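Local coordinates for vacuolar aminopeptidase 1 (Saccharomyces cerevisiae, PDB 5JGF), which removes amino acids, preferably neutral or hydrophobic ones, from the N-terminus of peptides in the vacuole, using two zinc ions per subunit, at residues D[339-344]-D[426-431]. Numbering follows the deposited sequence.
Sequences IILSAD and RTIDLG. With ZN (zinc ion), chain K.
The carboxylate of Asp429 takes the hydroxyl of Ser342 from above its plane: OG of Ser342 donates to OD1 of Asp429 over 2.7 Å, approaching 42° out of that plane. The two residues sit on adjacent parallel strands, 339-347 and 426-434, of the mixed sheet of the M18 aminopeptidase. Water 1 bridges OD1 of Asp429 (2.6 Å) and Ser342 O (2.8 Å); OD1 also hydrogen-bonds with OG1 of Thr414, while OD2 receives the N-H of Ala380, so both oxygens of this buried acid are held. Short serine, its OG anti to the backbone N (chi1 173°), brings OG up against the carboxylate face, its CB 3.1 Å from OD1 of Asp429. Were Asp429 replaced by an alanine, the Ser342 hydroxyl and the Ala380 N-H would probably be left without their acceptor. Along the backbone, Ile340 donates its N-H to Arg426 O and accepts that of Ile428; Ser342 likewise donates to Ile428 O and accepts from Leu430. On the Ser342 face, under helix 416-423, CB of Ile340 lies 3.6 Å from OG1 of Thr427, a van der Waals neighbour, since OG1 hydrogen-bonds to Ala425 O. The opposite face is aliphatic at its middle, as befits a sheet covered by helices 383-396 and 448-468: CD2 of Leu341 lies 3.9 Å from CD1 of Ile428. Beyond Ala343, Asp344 gives its N-H to Leu430 O; its carboxylate binds zinc, also liganded by His91 and Asp262, unequally, OD1 at 2.1 Å and OD2 at 2.5 Å.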
loop_
_atom_site.group_PDB
_atom_site.type_symbol
_atom_site.label_atom_id
_atom_site.label_comp_id
_atom_site.label_asym_id
_atom_site.label_seq_id
_atom_site.Cartn_x
_atom_site.Cartn_y
_atom_site.Cartn_z
ATOM N N ILE D 339 -31.122 13.427 -45.630
ATOM C CA ILE D 339 -30.576 14.047 -44.428
ATOM C C ILE D 339 -31.257 13.382 -43.241
ATOM O O ILE D 339 -32.485 13.361 -43.147
ATOM C CB ILE D 339 -30.850 15.573 -44.363
ATOM C CG1 ILE D 339 -29.949 16.322 -45.353
ATOM C CG2 ILE D 339 -30.601 16.085 -42.939
ATOM C CD1 ILE D 339 -28.457 16.201 -45.063
ATOM N N ILE D 340 -30.458 12.816 -42.344
ATOM C CA ILE D 340 -31.007 12.169 -41.167
ATOM C C ILE D 340 -30.637 12.976 -39.933
ATOM O O ILE D 340 -29.469 13.301 -39.726
ATOM C CB ILE D 340 -30.442 10.738 -40.972
ATOM C CG1 ILE D 340 -30.799 9.854 -42.172
ATOM C CG2 ILE D 340 -31.002 10.132 -39.687
ATOM C CD1 ILE D 340 -30.227 8.435 -42.081
ATOM N N LEU D 341 -31.635 13.329 -39.134
ATOM C CA LEU D 341 -31.359 14.035 -37.896
ATOM C C LEU D 341 -31.478 12.965 -36.826
ATOM O O LEU D 341 -32.556 12.414 -36.612
ATOM C CB LEU D 341 -32.385 15.143 -37.608
ATOM C CG LEU D 341 -32.495 16.359 -38.534
ATOM C CD1 LEU D 341 -33.357 17.424 -37.860
ATOM C CD2 LEU D 341 -31.111 16.921 -38.835
ATOM N N SER D 342 -30.359 12.637 -36.191
ATOM C CA SER D 342 -30.364 11.662 -35.110
ATOM C C SER D 342 -30.642 12.524 -33.885
ATOM O O SER D 342 -29.745 13.195 -33.378
ATOM C CB SER D 342 -28.993 10.994 -34.985
ATOM O OG SER D 342 -28.943 10.171 -33.835
ATOM N N ALA D 343 -31.892 12.524 -33.431
ATOM C CA ALA D 343 -32.292 13.351 -32.303
ATOM C C ALA D 343 -32.275 12.613 -30.976
ATOM O O ALA D 343 -33.158 11.807 -30.689
ATOM C CB ALA D 343 -33.684 13.937 -32.558
ATOM N N ASP D 344 -31.255 12.899 -30.173
ATOM C CA ASP D 344 -31.114 12.288 -28.860
ATOM C C ASP D 344 -30.677 13.405 -27.917
ATOM O O ASP D 344 -29.826 14.225 -28.262
ATOM C CB ASP D 344 -30.059 11.175 -28.889
ATOM C CG ASP D 344 -30.169 10.235 -27.699
ATOM O OD1 ASP D 344 -30.963 10.527 -26.786
ATOM O OD2 ASP D 344 -29.461 9.204 -27.680
ATOM N N ARG D 426 -25.937 11.415 -45.052
ATOM C CA ARG D 426 -25.368 12.382 -44.125
ATOM C C ARG D 426 -26.304 12.438 -42.922
ATOM O O ARG D 426 -27.515 12.643 -43.061
ATOM C CB ARG D 426 -25.252 13.751 -44.796
ATOM C CG ARG D 426 -24.811 14.865 -43.867
ATOM C CD ARG D 426 -24.237 16.033 -44.650
ATOM N NE ARG D 426 -22.846 15.808 -45.041
ATOM C CZ ARG D 426 -22.397 15.870 -46.291
ATOM N NH1 ARG D 426 -21.114 15.661 -46.545
ATOM N NH2 ARG D 426 -23.232 16.129 -47.292
ATOM N N THR D 427 -25.734 12.244 -41.738
ATOM C CA THR D 427 -26.507 12.217 -40.505
ATOM C C THR D 427 -25.990 13.258 -39.522
ATOM O O THR D 427 -24.781 13.434 -39.368
ATOM C CB THR D 427 -26.420 10.814 -39.875
ATOM O OG1 THR D 427 -26.949 9.853 -40.799
ATOM C CG2 THR D 427 -27.188 10.750 -38.560
ATOM N N ILE D 428 -26.917 13.943 -38.861
ATOM C CA ILE D 428 -26.572 14.984 -37.905
ATOM C C ILE D 428 -27.103 14.646 -36.519
ATOM O O ILE D 428 -28.311 14.483 -36.332
ATOM C CB ILE D 428 -27.168 16.335 -38.351
ATOM C CG1 ILE D 428 -26.737 16.622 -39.792
ATOM C CG2 ILE D 428 -26.714 17.455 -37.416
ATOM C CD1 ILE D 428 -27.707 17.478 -40.566
ATOM N N ASP D 429 -26.200 14.526 -35.552
ATOM C CA ASP D 429 -26.606 14.235 -34.185
ATOM C C ASP D 429 -26.869 15.547 -33.462
ATOM O O ASP D 429 -26.023 16.439 -33.441
ATOM C CB ASP D 429 -25.517 13.439 -33.456
ATOM C CG ASP D 429 -25.655 11.939 -33.661
ATOM O OD1 ASP D 429 -26.581 11.337 -33.074
ATOM O OD2 ASP D 429 -24.842 11.366 -34.412
ATOM N N LEU D 430 -28.061 15.663 -32.890
ATOM C CA LEU D 430 -28.455 16.857 -32.158
ATOM C C LEU D 430 -29.604 16.473 -31.246
ATOM O O LEU D 430 -30.044 15.327 -31.243
ATOM C CB LEU D 430 -28.895 17.961 -33.129
ATOM C CG LEU D 430 -29.874 17.600 -34.258
ATOM C CD1 LEU D 430 -31.224 17.195 -33.694
ATOM C CD2 LEU D 430 -30.028 18.810 -35.188
ATOM N N GLY D 431 -30.095 17.426 -30.469
ATOM C CA GLY D 431 -31.196 17.109 -29.587
ATOM C C GLY D 431 -31.484 18.220 -28.614
ATOM O O GLY D 431 -30.834 19.263 -28.637
HETATM ZN ZN ZN K . -30.626 8.909 -25.426
HETATM O O HOH W 1 -28.086 12.472 -31.236
HETATM O O HOH W 2 -29.035 10.592 -24.729
HETATM O O HOH W 3 -29.388 7.466 -24.670
#